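Local coordinates for inosine-uridine preferring nucleoside hydrolase family protein (Bacillus anthracis, PDB 2C40), which belongs to the inosine-uridine preferring nucleoside hydrolase family, has an alpha/beta fold, and here holds a calcium ion and alpha-D-ribofuranose in one pocket, at residues K50-F55 with V96-A101; I140-I145 with A187-D192; N200-T205 with V294-F299. One frame throughout, in Å; residues are numbered along the deposited sequence. Where two conformers were deposited one is given.

Following the chain from the N terminus, three separate loops close in series; none nests in or crosses another. Interaction 1 closes 40 residues, tying the end of helix 41-55 to the loop ahead of helix 105-115. Interaction 2 spans 41 residues and joins the turn leading into strand 145-151 to the approach to strand 191-194, its parallel neighbour in the central mixed sheet. Interaction 3 makes the longest closure, 88 residues, setting the loop before helix 206-214 against the start of the C-terminal helix 296-308. The centres lie 29 to 30 Å apart, so the contacts fasten distinct parts of the periphery.

Interaction 1: K50-F55 with V96-A101; sequences KIIDRF and VVTHVA
Asp53 turns its carboxylate toward two successive backbone N-H groups of the loop Val96-Thr98. It stands near the end of helix 41-55, the crossover of a beta-alpha-beta unit joining parallel neighbours 27-34 and 62-64, and the contact fixes the last turn of that helix to the loop after helix 88-91. Val97 N gives the firmer bond: it meets Asp53 OD2 at 2.7 Å, almost straight at 173°, on the syn lone pair. Thr98 N reaches Asp53 OD1 at 3.1 Å, but this bond is bent, and the position of OD1 is doubtful because the model crowds it against the Thr98 methyl. With CG anti to its carbonyl carbon (chi1 -75°), the Asp53 side chain leans out from the helix and across the gap to the loop. A carboxylate at the C-terminal end of a helix would be disfavoured electrostatically, and the two N-H groups probably offset this. Thr98 O also accepts from Arg49 on the same helix.

Packing flanks the polar centre. Toward Val96 the extended Lys50 chain passes with both CG and CE 4.1 Å from Val96 CG2, while its ammonium goes on to Asn91 and Asp85. Nearer the sheet, Ile52 CG2 meets Thr98 CG2 at 3.6 Å, the side chains crossing at about a right angle, and Ile52 continues onto Val62 of the sheet's edge strand. Val97 CB comes within 3.7 Å of Asp53 OD2. The Thr98 hydroxyl is buried here, and its OG1 has no hydrogen-bond partner in the model.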
# COMPACT_ATOMS: atom_id res chain seq x y z
N LYS A 50 -13.13 -7.55 10.64
CA LYS A 50 -11.96 -8.43 10.88
C LYS A 50 -11.08 -7.91 12.04
O LYS A 50 -10.44 -8.67 12.76
CB LYS A 50 -11.10 -8.55 9.61
CG LYS A 50 -11.82 -9.11 8.37
CD LYS A 50 -10.88 -9.30 7.22
CE LYS A 50 -11.64 -9.55 5.95
NZ LYS A 50 -10.72 -9.63 4.80
N ILE A 51 -11.06 -6.60 12.21
CA ILE A 51 -10.27 -6.01 13.30
C ILE A 51 -10.94 -6.33 14.63
O ILE A 51 -10.27 -6.67 15.60
CB ILE A 51 -10.06 -4.50 13.11
CG1 ILE A 51 -9.09 -4.28 11.96
CG2 ILE A 51 -9.49 -3.86 14.38
CD1 ILE A 51 -9.00 -2.83 11.42
N ILE A 52 -12.27 -6.23 14.65
CA ILE A 52 -13.04 -6.53 15.85
C ILE A 52 -12.91 -8.02 16.14
O ILE A 52 -12.64 -8.40 17.27
CB ILE A 52 -14.50 -6.11 15.67
CG1 ILE A 52 -14.61 -4.60 15.52
CG2 ILE A 52 -15.35 -6.54 16.88
CD1 ILE A 52 -15.97 -4.17 14.96
N ASP A 53 -13.04 -8.88 15.12
CA ASP A 53 -12.81 -10.30 15.31
C ASP A 53 -11.46 -10.63 15.94
O ASP A 53 -11.39 -11.33 16.95
CB ASP A 53 -12.86 -11.08 13.98
CG ASP A 53 -14.25 -11.26 13.44
OD1 ASP A 53 -15.19 -10.68 13.98
OD2 ASP A 53 -14.41 -11.97 12.44
N ARG A 54 -10.39 -10.14 15.33
CA ARG A 54 -9.05 -10.53 15.76
C ARG A 54 -8.65 -9.87 17.07
O ARG A 54 -8.06 -10.52 17.95
CB ARG A 54 -8.02 -10.21 14.69
CG ARG A 54 -6.61 -10.65 15.04
CD ARG A 54 -6.12 -11.80 14.18
NE ARG A 54 -4.92 -12.43 14.74
CZ ARG A 54 -4.03 -13.15 14.05
NH1 ARG A 54 -4.18 -13.32 12.73
NH2 ARG A 54 -2.97 -13.67 14.67
N PHE A 55 -8.99 -8.59 17.22
CA PHE A 55 -8.43 -7.78 18.29
C PHE A 55 -9.47 -7.22 19.26
O PHE A 55 -9.11 -6.52 20.20
CB PHE A 55 -7.65 -6.62 17.66
CG PHE A 55 -6.49 -7.04 16.81
CD1 PHE A 55 -6.37 -6.57 15.50
CD2 PHE A 55 -5.49 -7.87 17.31
CE1 PHE A 55 -5.31 -6.94 14.71
CE2 PHE A 55 -4.40 -8.23 16.51
CZ PHE A 55 -4.33 -7.76 15.21
N VAL A 96 -15.36 -14.20 8.87
CA VAL A 96 -15.72 -12.90 9.45
C VAL A 96 -16.94 -13.14 10.31
O VAL A 96 -18.02 -13.52 9.81
CB VAL A 96 -16.00 -11.85 8.37
CG1 VAL A 96 -16.24 -10.52 9.00
CG2 VAL A 96 -14.83 -11.77 7.39
N VAL A 97 -16.79 -12.93 11.62
CA VAL A 97 -17.83 -13.28 12.57
C VAL A 97 -18.71 -12.08 12.92
O VAL A 97 -19.91 -12.24 13.08
CB VAL A 97 -17.18 -13.91 13.82
CG1 VAL A 97 -18.21 -14.10 14.98
CG2 VAL A 97 -16.53 -15.24 13.44
N THR A 98 -18.14 -10.88 13.05
CA THR A 98 -18.95 -9.75 13.51
C THR A 98 -19.89 -9.35 12.38
O THR A 98 -19.53 -9.36 11.19
CB THR A 98 -18.16 -8.51 14.09
OG1 THR A 98 -18.22 -7.39 13.20
CG2 THR A 98 -16.74 -8.84 14.46
N HIS A 99 -21.11 -9.00 12.76
CA HIS A 99 -22.16 -8.81 11.83
C HIS A 99 -22.27 -7.37 11.41
O HIS A 99 -22.03 -6.46 12.19
CB HIS A 99 -23.48 -9.24 12.46
CG HIS A 99 -23.58 -10.71 12.67
ND1 HIS A 99 -23.91 -11.27 13.88
CD2 HIS A 99 -23.45 -11.74 11.80
CE1 HIS A 99 -23.97 -12.58 13.76
NE2 HIS A 99 -23.69 -12.90 12.51
N VAL A 100 -22.64 -7.19 10.16
CA VAL A 100 -23.17 -5.95 9.67
C VAL A 100 -24.52 -5.69 10.36
O VAL A 100 -25.40 -6.54 10.34
CB VAL A 100 -23.33 -6.02 8.14
CG1 VAL A 100 -23.99 -4.75 7.59
CG2 VAL A 100 -21.94 -6.22 7.47
N ALA A 101 -24.66 -4.52 10.96
CA ALA A 101 -25.93 -4.13 11.59
C ALA A 101 -27.03 -4.03 10.50
O ALA A 101 -26.73 -3.75 9.31
CB ALA A 101 -25.75 -2.83 12.34

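Interaction 2: I140-I145 with A187-D192; sequences IIENKI and ANIEID
Glu142 and Ile189 bring two irregular backbones within 6.3 Å at their CA atoms: a 3-10 turn, 140-144, that leads into strand 145-151, and an inverse gamma turn centred on Asn188, where the chain has just left helix 178-186. The Glu142 side chain, extended beyond CG, spans the gap. Its CG stands anti to the carbonyl carbon (chi1 -70°), which brings the carboxylate alongside the gamma turn. There OE2 of Glu142 accepts from Asn188 N at 2.9 Å with an N-H...O angle of 151°. The donor comes from above the carboxylate, 70° out of its plane, so the bond does not follow the usual in-plane approach. The same oxygen, OE2 of Glu142, lies 3.4 Å from Ala187 CB, and OE1 of Glu142 sits 3.6 Å from Asn188 CB; the Asn188 amide stands almost perpendicular to the carboxylate.

Next to this polar part the contact turns apolar. Ile145 and Ile189 cross at about a right angle, with Ile145 CD1 pressed to 3.4 Å from Ile189 CD1, closer than usual for two methyls. The branch methyl Ile145 CG2 adds a looser touch on Ile189 CG1, and the CG of Glu142 touches the same Ile189 CD1 at 3.9 Å. Where the backbones diverge, a water donates to Ile145 O and accepts from Glu190 N.

Farther along, Glu190 and Asp192 make backbone hydrogen bonds with Leu148, and Asp192 also with Trp150, of parallel strand 145-151. Leu135 of helix 129-137 touches both Glu142 and Ile189, while Leu113 of helix 105-115 packs on Ile145.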
# COMPACT_ATOMS: atom_id res chain seq x y z
N ILE A 140 -34.02 14.25 19.92
CA ILE A 140 -34.01 13.73 21.31
C ILE A 140 -32.63 13.17 21.71
O ILE A 140 -32.24 13.18 22.87
CB ILE A 140 -35.07 12.59 21.49
CG1 ILE A 140 -35.23 12.22 22.95
CG2 ILE A 140 -34.74 11.36 20.56
CD1 ILE A 140 -36.24 11.15 23.19
N ILE A 141 -31.90 12.71 20.72
CA ILE A 141 -30.58 12.13 20.88
C ILE A 141 -29.54 13.07 21.54
O ILE A 141 -28.60 12.62 22.22
CB ILE A 141 -30.14 11.67 19.47
CG1 ILE A 141 -29.89 10.19 19.45
CG2 ILE A 141 -29.10 12.58 18.80
CD1 ILE A 141 -31.10 9.46 19.02
N GLU A 142 -29.73 14.38 21.41
CA GLU A 142 -28.95 15.33 22.21
C GLU A 142 -28.92 14.92 23.69
O GLU A 142 -27.90 15.06 24.35
CB GLU A 142 -29.54 16.73 22.13
CG GLU A 142 -29.35 17.35 20.77
CD GLU A 142 -29.94 18.75 20.70
OE1 GLU A 142 -30.70 19.15 21.62
OE2 GLU A 142 -29.64 19.44 19.70
N ASN A 143 -30.05 14.42 24.20
CA ASN A 143 -30.17 13.98 25.58
C ASN A 143 -29.28 12.81 25.94
O ASN A 143 -28.98 12.62 27.12
CB ASN A 143 -31.60 13.53 25.89
CG ASN A 143 -32.61 14.63 25.71
OD1 ASN A 143 -32.23 15.80 25.59
ND2 ASN A 143 -33.90 14.28 25.71
N LYS A 144 -28.88 12.00 24.96
CA LYS A 144 -28.01 10.85 25.21
C LYS A 144 -26.54 11.05 24.81
O LYS A 144 -25.73 10.11 24.91
CB LYS A 144 -28.58 9.61 24.51
CG LYS A 144 -29.97 9.22 25.01
CD LYS A 144 -30.07 8.91 26.50
CE LYS A 144 -29.51 7.55 26.83
NZ LYS A 144 -30.51 6.46 26.56
N ILE A 145 -26.19 12.25 24.35
CA ILE A 145 -24.83 12.57 23.92
C ILE A 145 -24.07 13.28 25.03
O ILE A 145 -24.36 14.42 25.36
CB ILE A 145 -24.83 13.45 22.63
CG1 ILE A 145 -25.24 12.61 21.44
CG2 ILE A 145 -23.45 14.02 22.34
CD1 ILE A 145 -25.86 13.40 20.31
N ALA A 187 -26.70 22.00 17.05
CA ALA A 187 -27.20 21.14 18.13
C ALA A 187 -26.70 21.59 19.52
O ALA A 187 -25.60 22.16 19.68
CB ALA A 187 -26.81 19.68 17.90
N ASN A 188 -27.53 21.30 20.51
CA ASN A 188 -27.17 21.49 21.90
C ASN A 188 -26.31 20.31 22.40
O ASN A 188 -26.77 19.42 23.13
CB ASN A 188 -28.43 21.70 22.76
CG ASN A 188 -28.11 22.15 24.16
OD1 ASN A 188 -27.04 22.68 24.44
ND2 ASN A 188 -29.04 21.94 25.05
N ILE A 189 -25.05 20.32 22.00
CA ILE A 189 -24.09 19.31 22.37
C ILE A 189 -22.74 19.95 22.64
O ILE A 189 -22.42 20.94 21.99
CB ILE A 189 -24.01 18.32 21.19
CG1 ILE A 189 -25.12 17.28 21.34
CG2 ILE A 189 -22.64 17.67 21.08
CD1 ILE A 189 -25.57 16.74 20.02
N GLU A 190 -21.96 19.39 23.57
CA GLU A 190 -20.54 19.78 23.75
C GLU A 190 -19.61 19.12 22.66
O GLU A 190 -19.73 17.92 22.35
CB GLU A 190 -20.03 19.45 25.17
CG GLU A 190 -20.56 20.36 26.36
CD GLU A 190 -20.50 21.89 26.07
OE1 GLU A 190 -19.38 22.44 25.86
OE2 GLU A 190 -21.58 22.55 26.01
N ILE A 191 -18.70 19.91 22.11
CA ILE A 191 -17.80 19.50 21.01
C ILE A 191 -16.34 19.73 21.36
O ILE A 191 -15.91 20.87 21.62
CB ILE A 191 -18.10 20.25 19.67
CG1 ILE A 191 -19.59 20.14 19.30
CG2 ILE A 191 -17.27 19.71 18.53
CD1 ILE A 191 -19.91 20.71 18.02
N ASP A 192 -15.60 18.62 21.42
CA ASP A 192 -14.17 18.63 21.42
C ASP A 192 -13.69 18.43 19.96
O ASP A 192 -14.11 17.48 19.27
CB ASP A 192 -13.61 17.52 22.34
CG ASP A 192 -14.10 17.64 23.82
OD1 ASP A 192 -14.37 18.74 24.34
OD2 ASP A 192 -14.18 16.57 24.46
O HOH W 1 -23.03 17.21 24.91

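Interaction 3: N200-T205 with V294-F299; sequences NQVPLT and VNHDRF
Val202 packs, CG1 foremost, against the residues that lead into helix 296-308, the C-terminal helix of this alpha/beta fold, and against its first turn, forming the tight half of the contact. Its CG1 lies 3.5 Å from Val294 CG1, a close methyl pair, and 3.6 Å from Phe299 CD1, approaching that ring obliquely. Val202 CG1 also touches His296 CA at 3.8 Å. Val202 CG1 is anti to its carbonyl carbon (chi1 -62°), which leaves CG2 wedged between the backbone N and carbonyl carbon, where it reaches Phe299 CE1 at 3.9 Å. The Phe299 side chain crosses Val202 at about a right angle and continues the apolar layer onto Val248, Leu249 and Ala252 of helix 246-255. That helix carries Asp247, a ligand of the calcium ion; Phe299 itself stays about 13 Å from the bound alpha-D-ribofuranose, measured from its side chain.

Toward the solvent side the fit is looser. His296 presents the edge of its imidazole to the carbonyl of Gln201, and His296 ND1 donates weakly to Gln201 O at 3.5 Å with an angle of 136°. The imidazole also meets the ring of Phe300, the two planes steeply inclined. At the other end of this looser part, beside Gln201 and Val294, a water accepts from Gln201 N and from Val294 N, linking the two backbones.

The helix start is fixed from within. Asn295 occupies the N-cap, and Asn295 OD1 accepts from Arg298 N at 3.1 Å, a nearly linear capping bond (173°) whose donor sits above the amide carbonyl plane.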
# COMPACT_ATOMS: atom_id res chain seq x y z
N ASN A 200 0.26 19.23 15.84
CA ASN A 200 1.55 19.79 15.48
C ASN A 200 2.71 19.10 16.20
O ASN A 200 3.77 18.89 15.61
CB ASN A 200 1.63 21.27 15.86
CG ASN A 200 0.94 22.18 14.88
OD1 ASN A 200 0.64 21.79 13.75
ND2 ASN A 200 0.71 23.44 15.30
N GLN A 201 2.48 18.76 17.48
CA GLN A 201 3.51 18.22 18.35
C GLN A 201 3.69 16.70 18.24
O GLN A 201 4.56 16.16 18.92
CB GLN A 201 3.27 18.67 19.82
CG GLN A 201 3.77 20.06 20.08
CD GLN A 201 3.48 20.59 21.48
OE1 GLN A 201 3.38 19.84 22.45
NE2 GLN A 201 3.33 21.92 21.59
N VAL A 202 2.90 16.03 17.40
CA VAL A 202 2.99 14.59 17.24
C VAL A 202 3.00 14.14 15.77
O VAL A 202 2.11 13.42 15.33
CB VAL A 202 1.86 13.83 18.06
CG1 VAL A 202 2.00 14.10 19.55
CG2 VAL A 202 0.41 14.16 17.56
N PRO A 203 4.02 14.59 15.00
CA PRO A 203 4.26 13.97 13.65
C PRO A 203 4.69 12.51 13.74
O PRO A 203 5.57 12.17 14.56
CB PRO A 203 5.38 14.82 13.04
CG PRO A 203 6.00 15.57 14.18
CD PRO A 203 4.97 15.67 15.29
N LEU A 204 4.09 11.66 12.91
CA LEU A 204 4.62 10.30 12.73
C LEU A 204 5.88 10.48 11.93
O LEU A 204 5.87 11.00 10.81
CB LEU A 204 3.72 9.36 11.97
CG LEU A 204 3.70 7.85 12.33
CD1 LEU A 204 3.56 7.11 11.07
CD2 LEU A 204 4.87 7.32 13.10
N THR A 205 6.94 9.95 12.51
CA THR A 205 8.27 10.19 12.07
C THR A 205 8.89 8.83 11.64
O THR A 205 8.42 7.77 12.04
CB THR A 205 8.90 10.93 13.27
OG1 THR A 205 9.58 12.10 12.84
CG2 THR A 205 9.75 10.06 14.09
N VAL A 294 -0.26 18.73 22.61
CA VAL A 294 -0.22 17.29 22.83
C VAL A 294 1.16 16.90 23.40
O VAL A 294 2.19 17.38 22.94
CB VAL A 294 -0.54 16.52 21.54
CG1 VAL A 294 -0.52 15.04 21.78
CG2 VAL A 294 -1.91 16.92 20.97
N ASN A 295 1.16 16.06 24.43
CA ASN A 295 2.41 15.54 24.96
C ASN A 295 2.89 14.43 24.02
O ASN A 295 2.27 13.35 23.90
CB ASN A 295 2.25 15.09 26.42
CG ASN A 295 3.57 14.81 27.08
OD1 ASN A 295 4.33 13.98 26.61
ND2 ASN A 295 3.85 15.48 28.18
N HIS A 296 3.98 14.74 23.31
CA HIS A 296 4.58 13.86 22.32
C HIS A 296 4.83 12.48 22.92
O HIS A 296 4.23 11.51 22.52
CB HIS A 296 5.91 14.47 21.80
CG HIS A 296 6.70 13.54 20.93
ND1 HIS A 296 6.36 13.29 19.62
CD2 HIS A 296 7.78 12.77 21.19
CE1 HIS A 296 7.20 12.40 19.11
NE2 HIS A 296 8.07 12.07 20.04
N ASP A 297 5.68 12.45 23.95
CA ASP A 297 6.16 11.20 24.54
C ASP A 297 5.01 10.37 25.11
O ASP A 297 4.95 9.18 24.92
CB ASP A 297 7.24 11.46 25.63
CG ASP A 297 8.56 11.98 25.04
OD1 ASP A 297 8.70 11.97 23.82
OD2 ASP A 297 9.47 12.41 25.79
N ARG A 298 4.10 11.01 25.83
CA ARG A 298 2.95 10.28 26.37
C ARG A 298 2.04 9.75 25.29
O ARG A 298 1.55 8.64 25.38
CB ARG A 298 2.17 11.15 27.32
CG ARG A 298 2.98 11.47 28.57
CD ARG A 298 2.16 11.19 29.80
NE ARG A 298 1.36 12.34 30.18
CZ ARG A 298 0.12 12.31 30.67
NH1 ARG A 298 -0.57 11.18 30.82
NH2 ARG A 298 -0.44 13.46 31.01
N PHE A 299 1.82 10.54 24.26
CA PHE A 299 0.94 10.11 23.15
C PHE A 299 1.50 8.85 22.50
O PHE A 299 0.84 7.82 22.42
CB PHE A 299 0.78 11.23 22.11
CG PHE A 299 0.03 10.82 20.90
CD1 PHE A 299 0.65 10.80 19.64
CD2 PHE A 299 -1.29 10.39 21.02
CE1 PHE A 299 -0.05 10.43 18.53
CE2 PHE A 299 -2.00 9.97 19.90
CZ PHE A 299 -1.40 9.98 18.66
O HOH W 2 0.05 19.22 19.58